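Local coordinates for protein DegQ (Legionella fallonii, PDB 3PV2) that probably cleaves unfolded or damaged proteins, as a trypsin-fold protease of the HtrA family with two PDZ domains that assembles into large 12-meric particles, at residues Leu140-Ser145 with Ile237-Val242; Ala31-Ala36 with Val106-Gly111; Glu279-Ala284 with Ile305-Asn310; Gly330-Ile335 with Thr345-Val350. One frame throughout, in Å; residues are numbered along the deposited sequence.

Contact 1: Leu140-Ser145 with Ile237-Val242; sequences LVIGDS and IPINMV
Asp144, Ser145 and Asn240 form the polar heart of this contact, in which the linker between the two barrels of the trypsin fold meets the start of the helix that follows the last strand of the second barrel. Asn240 serves both neighbours with one amide. Its ND2 reaches Asp144 OD1 at 2.7 Å, meeting the carboxylate on its anti side and 34° out of its plane, while Asn240 OD1 receives only a weak bond from Ser145 N at 3.3 Å. The Ser145 hydroxyl accepts the backbone N-H of Asn240 (OG to N 3.1 Å). That amide lies in the first helical turn, where no earlier turn offers an acceptor, so a serine oxygen suits the place. A chi1 of 53° puts OG between its own N and carbonyl carbon, facing the helix start, where Pro238 is the N-cap residue. Ile239 turns its branched chain to the linker, CG2 lying 3.4 Å from Gly143 O. Beside it, Ile142 CG2 meets Ile239 CG1 at 3.7 Å, the two chains crossing at about a right angle. In the second shell, strand 216-221 touches both segments: Leu216 bonds through its backbone to Val141 and Gly143 and packs against Ile239. Asp144 OD1 also accepts from Asp146 N, which helps fix the carboxylate.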
loop_
_atom_site.group_PDB
_atom_site.type_symbol
_atom_site.label_atom_id
_atom_site.label_comp_id
_atom_site.label_asym_id
_atom_site.label_seq_id
_atom_site.Cartn_x
_atom_site.Cartn_y
_atom_site.Cartn_z
ATOM N N LEU B 140 44.444 21.656 -33.585
ATOM C CA LEU B 140 45.209 20.421 -33.738
ATOM C C LEU B 140 45.075 19.955 -35.185
ATOM O O LEU B 140 44.148 20.366 -35.866
ATOM C CB LEU B 140 44.686 19.282 -32.807
ATOM C CG LEU B 140 43.219 19.139 -32.327
ATOM C CD1 LEU B 140 42.198 19.798 -33.139
ATOM C CD2 LEU B 140 42.866 17.714 -32.130
ATOM N N VAL B 141 45.928 19.014 -35.593
ATOM C CA VAL B 141 45.810 18.379 -36.900
ATOM C C VAL B 141 44.491 17.606 -37.056
ATOM O O VAL B 141 44.101 16.799 -36.182
ATOM C CB VAL B 141 46.961 17.411 -37.147
ATOM C CG1 VAL B 141 46.727 16.673 -38.458
ATOM C CG2 VAL B 141 48.296 18.156 -37.156
ATOM N N ILE B 142 43.787 17.855 -38.157
ATOM C CA ILE B 142 42.561 17.104 -38.436
ATOM C C ILE B 142 42.878 15.879 -39.273
ATOM O O ILE B 142 43.550 15.949 -40.300
ATOM C CB ILE B 142 41.532 17.929 -39.119
ATOM C CG1 ILE B 142 41.115 19.068 -38.195
ATOM C CG2 ILE B 142 40.334 17.056 -39.400
ATOM C CD1 ILE B 142 41.306 20.388 -38.795
ATOM N N GLY B 143 42.459 14.727 -38.786
ATOM C CA GLY B 143 42.741 13.488 -39.478
ATOM C C GLY B 143 41.647 13.054 -40.421
ATOM O O GLY B 143 40.669 13.782 -40.687
ATOM N N ASP B 144 41.840 11.858 -40.948
ATOM C CA ASP B 144 40.889 11.247 -41.847
ATOM C C ASP B 144 40.286 10.056 -41.146
ATOM O O ASP B 144 40.961 9.023 -40.978
ATOM C CB ASP B 144 41.621 10.788 -43.113
ATOM C CG ASP B 144 40.703 10.102 -44.137
ATOM O OD1 ASP B 144 39.490 9.930 -43.910
ATOM O OD2 ASP B 144 41.223 9.747 -45.212
ATOM N N SER B 145 39.024 10.181 -40.756
ATOM C CA SER B 145 38.335 9.110 -40.049
ATOM C C SER B 145 38.019 7.903 -40.939
ATOM O O SER B 145 37.661 6.810 -40.424
ATOM C CB SER B 145 37.033 9.612 -39.424
ATOM O OG SER B 145 36.216 10.252 -40.384
ATOM N N ILE B 237 31.546 10.897 -33.095
ATOM C CA ILE B 237 31.055 11.212 -34.425
ATOM C C ILE B 237 32.272 11.416 -35.313
ATOM O O ILE B 237 33.137 12.205 -34.969
ATOM C CB ILE B 237 30.211 12.485 -34.402
ATOM C CG1 ILE B 237 29.059 12.297 -33.390
ATOM C CG2 ILE B 237 29.661 12.823 -35.827
ATOM C CD1 ILE B 237 28.628 13.618 -32.748
ATOM N N PRO B 238 32.409 10.628 -36.399
ATOM C CA PRO B 238 33.678 10.660 -37.137
ATOM C C PRO B 238 33.961 12.007 -37.790
ATOM O O PRO B 238 33.058 12.677 -38.273
ATOM C CB PRO B 238 33.525 9.568 -38.216
ATOM C CG PRO B 238 32.069 9.244 -38.269
ATOM C CD PRO B 238 31.391 9.799 -37.048
ATOM N N ILE B 239 35.213 12.403 -37.762
ATOM C CA ILE B 239 35.553 13.757 -38.048
ATOM C C ILE B 239 35.210 14.145 -39.496
ATOM O O ILE B 239 34.873 15.297 -39.761
ATOM C CB ILE B 239 37.038 14.013 -37.784
ATOM C CG1 ILE B 239 37.359 15.497 -37.821
ATOM C CG2 ILE B 239 37.851 13.313 -38.810
ATOM C CD1 ILE B 239 36.644 16.275 -36.805
ATOM N N ASN B 240 35.295 13.192 -40.426
ATOM C CA ASN B 240 35.071 13.534 -41.843
ATOM C C ASN B 240 33.644 14.033 -42.054
ATOM O O ASN B 240 33.412 15.021 -42.730
ATOM C CB ASN B 240 35.341 12.337 -42.736
ATOM C CG ASN B 240 36.799 12.075 -42.941
ATOM O OD1 ASN B 240 37.688 12.718 -42.360
ATOM N ND2 ASN B 240 37.064 11.129 -43.810
ATOM N N MET B 241 32.693 13.361 -41.432
ATOM C CA MET B 241 31.353 13.867 -41.394
ATOM C C MET B 241 31.273 15.186 -40.642
ATOM O O MET B 241 30.552 16.104 -41.076
ATOM C CB MET B 241 30.469 12.881 -40.704
ATOM C CG MET B 241 29.034 13.196 -40.824
ATOM S SD MET B 241 28.118 11.964 -39.887
ATOM C CE MET B 241 27.639 12.977 -38.491
ATOM N N VAL B 242 31.998 15.294 -39.529
ATOM C CA VAL B 242 32.006 16.548 -38.788
ATOM C C VAL B 242 32.444 17.733 -39.663
ATOM O O VAL B 242 31.767 18.725 -39.679
ATOM C CB VAL B 242 32.860 16.486 -37.510
ATOM C CG1 VAL B 242 32.960 17.864 -36.875
ATOM C CG2 VAL B 242 32.243 15.484 -36.572
#

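Contact 2: Ala31-Ala36 with Val106-Gly111; sequences AIVNVA and VTLQDG
Asn34 and Thr107 face each other as an antiparallel hydrogen-bonded pair, and their two backbone bonds carry the polar part of the contact. Asn34 N gives to Thr107 O at 3.0 Å, and Thr107 N returns the bond to Asn34 O at 2.9 Å. The same Asn34 O also takes a CA-H contact from Val106, CA to O 3.3 Å, so one carbonyl serves two neighbouring residues of the opposite strand.

The apolar interactions gather around Val33. Its CB meets Val106 CG1 at 3.9 Å, and its CG1 touches Leu108 CD2 at 3.8 Å, those two side chains lying side by side and pointing the same way. Leu108 starts out pointing away from segment 31-36, yet its long chain brings the CD2 methyl back. Val106 holds CG1 anti to its backbone N (chi1 163°), and this places that methyl against Val33. Beta-branched residues suit such extended backbone, and Ile83 and Ala116 of the flanking strands add to the apolar surroundings of Val33 and Val106.

Water takes over where the strands part. A single molecule donates to Ile32 O at 2.7 Å and accepts from Gln109 N at 2.8 Å, just as the chain enters the type I turn from Leu108 to Gly111. The turn's last residue has a positive phi, a conformation glycine adopts easily.

Strands 32-40 and 101-107 are the first and last in order across the six-stranded sheet, so their pairing closes the first barrel of the trypsin fold.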
loop_
_atom_site.group_PDB
_atom_site.type_symbol
_atom_site.label_atom_id
_atom_site.label_comp_id
_atom_site.label_asym_id
_atom_site.label_seq_id
_atom_site.Cartn_x
_atom_site.Cartn_y
_atom_site.Cartn_z
ATOM N N ALA B 31 43.422 22.981 -27.603
ATOM C CA ALA B 31 42.341 23.033 -28.575
ATOM C C ALA B 31 41.017 22.658 -27.921
ATOM O O ALA B 31 39.962 22.892 -28.500
ATOM C CB ALA B 31 42.645 22.134 -29.744
ATOM N N ILE B 32 41.078 22.042 -26.739
ATOM C CA ILE B 32 39.916 21.445 -26.088
ATOM C C ILE B 32 39.389 22.421 -25.037
ATOM O O ILE B 32 40.141 22.849 -24.163
ATOM C CB ILE B 32 40.293 20.227 -25.327
ATOM C CG1 ILE B 32 41.151 19.282 -26.203
ATOM C CG2 ILE B 32 39.010 19.454 -24.830
ATOM C CD1 ILE B 32 40.563 18.935 -27.536
ATOM N N VAL B 33 38.119 22.787 -25.135
ATOM C CA VAL B 33 37.567 23.842 -24.319
ATOM C C VAL B 33 36.425 23.281 -23.513
ATOM O O VAL B 33 35.853 22.219 -23.843
ATOM C CB VAL B 33 36.960 24.919 -25.133
ATOM C CG1 VAL B 33 37.954 25.499 -26.182
ATOM C CG2 VAL B 33 35.681 24.413 -25.773
ATOM N N ASN B 34 36.079 24.024 -22.474
ATOM C CA ASN B 34 34.877 23.731 -21.704
ATOM C C ASN B 34 33.774 24.628 -22.265
ATOM O O ASN B 34 34.019 25.736 -22.626
ATOM C CB ASN B 34 35.158 24.022 -20.227
ATOM C CG ASN B 34 33.945 23.816 -19.346
ATOM O OD1 ASN B 34 33.697 22.718 -18.820
ATOM N ND2 ASN B 34 33.169 24.868 -19.191
ATOM N N VAL B 35 32.580 24.077 -22.386
ATOM C CA VAL B 35 31.411 24.758 -22.863
ATOM C C VAL B 35 30.374 24.662 -21.774
ATOM O O VAL B 35 29.966 23.543 -21.424
ATOM C CB VAL B 35 30.789 24.034 -24.085
ATOM C CG1 VAL B 35 29.501 24.697 -24.465
ATOM C CG2 VAL B 35 31.715 24.041 -25.257
ATOM N N ALA B 36 29.964 25.822 -21.255
ATOM C CA ALA B 36 28.992 25.936 -20.173
ATOM C C ALA B 36 27.776 26.658 -20.723
ATOM O O ALA B 36 27.938 27.721 -21.331
ATOM C CB ALA B 36 29.623 26.760 -18.979
ATOM N N VAL B 106 32.463 29.833 -23.160
ATOM C CA VAL B 106 33.552 28.933 -23.446
ATOM C C VAL B 106 34.735 29.268 -22.568
ATOM O O VAL B 106 35.096 30.426 -22.478
ATOM C CB VAL B 106 33.885 29.013 -24.945
ATOM C CG1 VAL B 106 35.230 28.427 -25.241
ATOM C CG2 VAL B 106 32.770 28.296 -25.750
ATOM N N THR B 107 35.345 28.264 -21.935
ATOM C CA THR B 107 36.594 28.441 -21.183
ATOM C C THR B 107 37.775 27.716 -21.801
ATOM O O THR B 107 37.731 26.509 -22.019
ATOM C CB THR B 107 36.465 27.941 -19.732
ATOM O OG1 THR B 107 35.303 28.516 -19.124
ATOM C CG2 THR B 107 37.756 28.280 -18.880
ATOM N N LEU B 108 38.846 28.427 -22.029
ATOM C CA LEU B 108 40.034 27.879 -22.623
ATOM C C LEU B 108 40.942 27.370 -21.545
ATOM O O LEU B 108 40.848 27.748 -20.397
ATOM C CB LEU B 108 40.826 28.968 -23.373
ATOM C CG LEU B 108 40.125 29.809 -24.416
ATOM C CD1 LEU B 108 41.116 30.757 -25.147
ATOM C CD2 LEU B 108 39.372 28.947 -25.433
ATOM N N GLN B 109 41.912 26.596 -21.958
ATOM C CA GLN B 109 42.856 26.059 -21.042
ATOM C C GLN B 109 43.632 27.176 -20.362
ATOM O O GLN B 109 43.866 27.108 -19.184
ATOM C CB GLN B 109 43.786 25.168 -21.815
ATOM C CG GLN B 109 44.876 24.588 -21.023
ATOM C CD GLN B 109 46.076 24.365 -21.883
ATOM O OE1 GLN B 109 46.454 23.217 -22.163
ATOM N NE2 GLN B 109 46.677 25.470 -22.344
ATOM N N ASP B 110 43.966 28.226 -21.097
ATOM C CA ASP B 110 44.720 29.342 -20.535
ATOM C C ASP B 110 43.921 30.193 -19.534
ATOM O O ASP B 110 44.445 31.126 -18.956
ATOM C CB ASP B 110 45.351 30.208 -21.633
ATOM C CG ASP B 110 44.347 31.047 -22.373
ATOM O OD1 ASP B 110 43.303 31.370 -21.787
ATOM O OD2 ASP B 110 44.616 31.391 -23.541
ATOM N N GLY B 111 42.644 29.889 -19.361
ATOM C CA GLY B 111 41.826 30.565 -18.356
ATOM C C GLY B 111 40.818 31.620 -18.806
ATOM O O GLY B 111 39.952 32.014 -18.036
HETATM O O HOH W 1 41.438 25.216 -24.333
#

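Contact 3: Glu279-Ala284 with Ile305-Asn310; sequences EDFQGA and IITQIN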
loop_
_atom_site.group_PDB
_atom_site.type_symbol
_atom_site.label_atom_id
_atom_site.label_comp_id
_atom_site.label_asym_id
_atom_site.label_seq_id
_atom_site.Cartn_x
_atom_site.Cartn_y
_atom_site.Cartn_z
ATOM N N GLU B 279 34.718 -11.525 -54.432
ATOM C CA GLU B 279 34.353 -11.550 -53.050
ATOM C C GLU B 279 34.789 -10.316 -52.348
ATOM O O GLU B 279 34.113 -9.855 -51.446
ATOM C CB GLU B 279 34.872 -12.834 -52.342
ATOM C CG GLU B 279 36.398 -12.899 -52.197
ATOM C CD GLU B 279 36.871 -14.146 -51.384
ATOM O OE1 GLU B 279 36.098 -15.154 -51.277
ATOM O OE2 GLU B 279 38.043 -14.106 -50.882
ATOM N N ASP B 280 35.846 -9.673 -52.803
ATOM C CA ASP B 280 36.259 -8.447 -52.135
ATOM C C ASP B 280 35.760 -7.221 -52.860
ATOM O O ASP B 280 36.208 -6.106 -52.585
ATOM C CB ASP B 280 37.800 -8.426 -51.927
ATOM C CG ASP B 280 38.624 -8.441 -53.269
ATOM O OD1 ASP B 280 38.103 -8.693 -54.378
ATOM O OD2 ASP B 280 39.858 -8.236 -53.198
ATOM N N PHE B 281 34.811 -7.371 -53.772
ATOM C CA PHE B 281 34.325 -6.156 -54.458
ATOM C C PHE B 281 33.622 -5.230 -53.472
ATOM O O PHE B 281 32.891 -5.683 -52.588
ATOM C CB PHE B 281 33.354 -6.487 -55.596
ATOM C CG PHE B 281 33.123 -5.332 -56.521
ATOM C CD1 PHE B 281 31.911 -4.668 -56.512
ATOM C CD2 PHE B 281 34.152 -4.853 -57.343
ATOM C CE1 PHE B 281 31.687 -3.577 -57.362
ATOM C CE2 PHE B 281 33.957 -3.739 -58.199
ATOM C CZ PHE B 281 32.686 -3.109 -58.182
ATOM N N GLN B 282 33.801 -3.943 -53.624
ATOM C CA GLN B 282 33.189 -3.020 -52.667
ATOM C C GLN B 282 32.306 -1.974 -53.340
ATOM O O GLN B 282 32.539 -1.552 -54.456
ATOM C CB GLN B 282 34.281 -2.296 -51.877
ATOM C CG GLN B 282 35.241 -3.173 -51.012
ATOM C CD GLN B 282 36.278 -2.314 -50.270
ATOM O OE1 GLN B 282 37.218 -1.776 -50.876
ATOM N NE2 GLN B 282 36.092 -2.172 -48.953
ATOM N N GLY B 283 31.318 -1.544 -52.590
ATOM C CA GLY B 283 30.416 -0.507 -52.975
ATOM C C GLY B 283 29.147 -0.646 -52.177
ATOM O O GLY B 283 29.139 -1.409 -51.223
ATOM N N ALA B 284 28.142 0.153 -52.541
ATOM C CA ALA B 284 26.829 0.172 -51.905
ATOM C C ALA B 284 25.803 -0.475 -52.840
ATOM O O ALA B 284 25.673 -0.041 -53.971
ATOM C CB ALA B 284 26.400 1.623 -51.588
ATOM N N ILE B 305 25.340 -1.405 -58.097
ATOM C CA ILE B 305 26.273 -1.178 -57.013
ATOM C C ILE B 305 26.890 0.218 -57.212
ATOM O O ILE B 305 27.597 0.459 -58.239
ATOM C CB ILE B 305 27.401 -2.206 -57.061
ATOM C CG1 ILE B 305 26.899 -3.659 -57.069
ATOM C CG2 ILE B 305 28.362 -2.031 -55.859
ATOM C CD1 ILE B 305 26.191 -3.963 -55.924
ATOM N N ILE B 306 26.719 1.098 -56.229
ATOM C CA ILE B 306 27.268 2.410 -56.325
ATOM C C ILE B 306 28.725 2.368 -55.942
ATOM O O ILE B 306 29.060 1.893 -54.861
ATOM C CB ILE B 306 26.540 3.412 -55.397
ATOM C CG1 ILE B 306 25.131 3.689 -55.901
ATOM C CG2 ILE B 306 27.380 4.687 -55.304
ATOM C CD1 ILE B 306 24.162 4.251 -54.793
ATOM N N THR B 307 29.608 2.763 -56.832
ATOM C CA THR B 307 31.054 2.781 -56.493
ATOM C C THR B 307 31.660 4.185 -56.303
ATOM O O THR B 307 32.806 4.330 -55.831
ATOM C CB THR B 307 31.857 2.025 -57.522
ATOM O OG1 THR B 307 31.649 2.629 -58.798
ATOM C CG2 THR B 307 31.393 0.602 -57.581
ATOM N N GLN B 308 30.899 5.213 -56.638
ATOM C CA GLN B 308 31.342 6.583 -56.536
ATOM C C GLN B 308 30.188 7.565 -56.595
ATOM O O GLN B 308 29.293 7.479 -57.480
ATOM C CB GLN B 308 32.252 6.959 -57.698
ATOM C CG GLN B 308 33.292 8.005 -57.313
ATOM C CD GLN B 308 34.317 8.339 -58.450
ATOM O OE1 GLN B 308 34.369 9.487 -58.965
ATOM N NE2 GLN B 308 35.118 7.354 -58.825
ATOM N N ILE B 309 30.261 8.529 -55.694
ATOM C CA ILE B 309 29.341 9.676 -55.672
ATOM C C ILE B 309 30.209 10.973 -55.705
ATOM O O ILE B 309 31.040 11.194 -54.799
ATOM C CB ILE B 309 28.497 9.636 -54.412
ATOM C CG1 ILE B 309 27.535 8.440 -54.478
ATOM C CG2 ILE B 309 27.705 10.959 -54.227
ATOM C CD1 ILE B 309 26.700 8.295 -53.284
ATOM N N ASN B 310 30.031 11.774 -56.752
ATOM C CA ASN B 310 30.893 12.942 -57.027
ATOM C C ASN B 310 32.357 12.534 -57.023
ATOM O O ASN B 310 32.762 11.758 -57.856
ATOM C CB ASN B 310 30.599 14.097 -56.053
ATOM C CG ASN B 310 29.217 14.717 -56.275
ATOM O OD1 ASN B 310 28.671 14.652 -57.378
ATOM N ND2 ASN B 310 28.628 15.281 -55.208
#
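Ala284 and Ile306 make an antiparallel hydrogen-bonded pair where the loop leading into strand 284-289 joins strand 305-309 of the first PDZ domain. Ala284 N meets Ile306 O at 3.0 Å, on a lone pair in the carbonyl plane, and Ile306 N meets Ala284 O at 2.7 Å. Next in line, Gly283 brings its CA within 3.3 Å of Ile306 O; phi of 158° and the lack of a side chain both make glycine right for this close passage. Beyond it, Thr307 and Gln308 both face Ile336, a classic beta bulge.

The ring of Phe281 rests against the strand. Ile305 CG2 approaches the ring's edge near its plane, 4.0 Å from CE1, and Thr307 CG2 lies 4.0 Å from CZ, the threonine chain running roughly across the phenylalanine. Thr307 holds that methyl anti to its carbonyl carbon, which sets it beside the ring, while OG1 makes a weak bond to Ile336 O. Tyr277 stacks on Phe281, and Val320 of helix 318-325 packs on Ala284. The chemistry thus divides in two: directional backbone bonds set the register, whereas methyls and an aromatic ring bring the loop against the sheet.

Contact 4: Gly330-Ile335 with Thr345-Val350; sequences GSTVKI and TLSAVV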
loop_
_atom_site.group_PDB
_atom_site.type_symbol
_atom_site.label_atom_id
_atom_site.label_comp_id
_atom_site.label_asym_id
_atom_site.label_seq_id
_atom_site.Cartn_x
_atom_site.Cartn_y
_atom_site.Cartn_z
ATOM N N GLY B 330 18.991 21.318 -55.203
ATOM C CA GLY B 330 19.516 21.928 -56.400
ATOM C C GLY B 330 20.799 21.333 -56.924
ATOM O O GLY B 330 21.053 21.442 -58.123
ATOM N N SER B 331 21.654 20.739 -56.075
ATOM C CA SER B 331 22.933 20.228 -56.610
ATOM C C SER B 331 22.825 19.037 -57.538
ATOM O O SER B 331 21.986 18.136 -57.365
ATOM C CB SER B 331 24.006 19.934 -55.570
ATOM O OG SER B 331 23.515 19.647 -54.306
ATOM N N THR B 332 23.689 19.072 -58.547
ATOM C CA THR B 332 23.864 17.977 -59.468
ATOM C C THR B 332 24.865 17.047 -58.786
ATOM O O THR B 332 25.867 17.497 -58.197
ATOM C CB THR B 332 24.263 18.482 -60.864
ATOM O OG1 THR B 332 23.101 19.017 -61.509
ATOM C CG2 THR B 332 24.852 17.378 -61.754
ATOM N N VAL B 333 24.518 15.757 -58.752
ATOM C CA VAL B 333 25.424 14.756 -58.241
ATOM C C VAL B 333 25.729 13.652 -59.252
ATOM O O VAL B 333 24.828 13.167 -59.971
ATOM C CB VAL B 333 24.980 14.166 -56.872
ATOM C CG1 VAL B 333 23.523 14.409 -56.592
ATOM C CG2 VAL B 333 25.347 12.732 -56.776
ATOM N N LYS B 334 27.021 13.309 -59.301
ATOM C CA LYS B 334 27.512 12.328 -60.233
ATOM C C LYS B 334 27.503 10.976 -59.507
ATOM O O LYS B 334 28.010 10.881 -58.418
ATOM C CB LYS B 334 28.915 12.701 -60.691
ATOM C CG LYS B 334 29.688 11.597 -61.347
ATOM C CD LYS B 334 30.984 12.102 -61.925
ATOM C CE LYS B 334 31.997 11.001 -61.968
ATOM N NZ LYS B 334 33.376 11.480 -62.309
ATOM N N ILE B 335 26.908 9.958 -60.098
ATOM C CA ILE B 335 26.879 8.628 -59.443
ATOM C C ILE B 335 27.425 7.580 -60.377
ATOM O O ILE B 335 26.952 7.455 -61.477
ATOM C CB ILE B 335 25.454 8.205 -58.996
ATOM C CG1 ILE B 335 24.805 9.246 -58.069
ATOM C CG2 ILE B 335 25.555 6.913 -58.252
ATOM C CD1 ILE B 335 23.219 9.185 -58.019
ATOM N N THR B 345 27.811 5.941 -65.663
ATOM C CA THR B 345 27.905 7.207 -65.002
ATOM C C THR B 345 26.551 7.842 -65.128
ATOM O O THR B 345 26.004 8.001 -66.213
ATOM C CB THR B 345 28.969 8.088 -65.586
ATOM O OG1 THR B 345 30.216 7.434 -65.395
ATOM C CG2 THR B 345 28.999 9.471 -64.895
ATOM N N LEU B 346 26.010 8.177 -63.985
ATOM C CA LEU B 346 24.708 8.808 -63.949
ATOM C C LEU B 346 24.784 10.151 -63.267
ATOM O O LEU B 346 25.689 10.415 -62.435
ATOM C CB LEU B 346 23.722 7.934 -63.190
ATOM C CG LEU B 346 23.642 6.461 -63.612
ATOM C CD1 LEU B 346 22.849 5.687 -62.559
ATOM C CD2 LEU B 346 23.103 6.255 -65.064
ATOM N N SER B 347 23.773 10.954 -63.562
ATOM C CA SER B 347 23.661 12.284 -63.001
ATOM C C SER B 347 22.240 12.558 -62.474
ATOM O O SER B 347 21.258 12.455 -63.206
ATOM C CB SER B 347 24.016 13.348 -64.066
ATOM O OG SER B 347 24.194 14.591 -63.403
ATOM N N ALA B 348 22.179 12.894 -61.194
ATOM C CA ALA B 348 20.941 13.129 -60.501
ATOM C C ALA B 348 20.928 14.548 -59.867
ATOM O O ALA B 348 21.961 15.088 -59.483
ATOM C CB ALA B 348 20.723 12.055 -59.450
ATOM N N VAL B 349 19.742 15.147 -59.785
ATOM C CA VAL B 349 19.567 16.469 -59.136
ATOM C C VAL B 349 18.822 16.324 -57.798
ATOM O O VAL B 349 17.749 15.789 -57.779
ATOM C CB VAL B 349 18.895 17.483 -60.116
ATOM C CG1 VAL B 349 18.650 18.858 -59.437
ATOM C CG2 VAL B 349 19.793 17.721 -61.353
ATOM N N VAL B 350 19.423 16.724 -56.686
ATOM C CA VAL B 350 18.794 16.615 -55.386
ATOM C C VAL B 350 17.626 17.580 -55.313
ATOM O O VAL B 350 17.772 18.728 -55.729
ATOM C CB VAL B 350 19.746 17.037 -54.267
ATOM C CG1 VAL B 350 19.049 16.974 -52.902
ATOM C CG2 VAL B 350 21.036 16.187 -54.266
#
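Gly330 opens the pairing with Val350, its N bonded to Val350 O at 2.9 Å; the positive phi of this residue is one that glycine accepts readily. Ser331 continues the ladder by taking Val350 N on its O at 3.0 Å, while its hydroxyl bonds back to Arg328 O, within the loop that leads into the strand. Thr332 stands opposite Val349 in a non-hydrogen-bonded pair. Its OG1 lies beside the backbone N (chi1 -76°) and faces Val349 CG2, which leaves CG2 anti to that N and 3.3 Å from Ser347 OG. This exposed face, shared with Lys334, suits polar and beta-branched residues.

Val333 points to the other, more buried face. Its backbone exchanges two bonds with Ala348, of which N to Ala348 O is the shorter at 2.7 Å and nearly straight, 173° at the hydrogen. Its CG1 meets Val350 CG2 at 3.8 Å, the two side chains crossing at about a right angle. Lys334 projects from the exposed face as an extended chain, its CG passing Thr345 CG2 at 4.2 Å. Ile335 then repeats the two-bond exchange, this time with Leu346, and sends CD1 along the sheet to Ala348 CB at 4.1 Å; the alanine methyl is a small apolar partner for the tip of the longer isoleucine.

The two segments belong to the hairpin of strands 332-339 and 342-349, an edge of the first PDZ sheet. Strand 305-309 flanks it on the side of segment 330-335, with Ile309 on Val333 and Ile306 on Ile335, while Met260 packs on Val333 and Ala348, and Leu300 on Leu346.

The four contacts fall into two pairs, one in the protease domain and one in the first PDZ domain. Contacts 1 and 2 have centres about 20 Å apart and touch where Leu140 CG meets Ala31 CB at 4.0 Å, so the linker also packs against the residue just before the first strand of the first barrel. In trypsin-fold proteases the active site lies between these barrels. Contacts 3 and 4, about 17 Å apart between centres, share neighbouring strands of one sheet: Asn310 N lies 2.8 Å from Lys334 O, a probable hydrogen bond. Between the pairs, contacts 1 and 3 leave about 12 Å between nearest atoms, while contacts 2 and 3 leave about 30 Å.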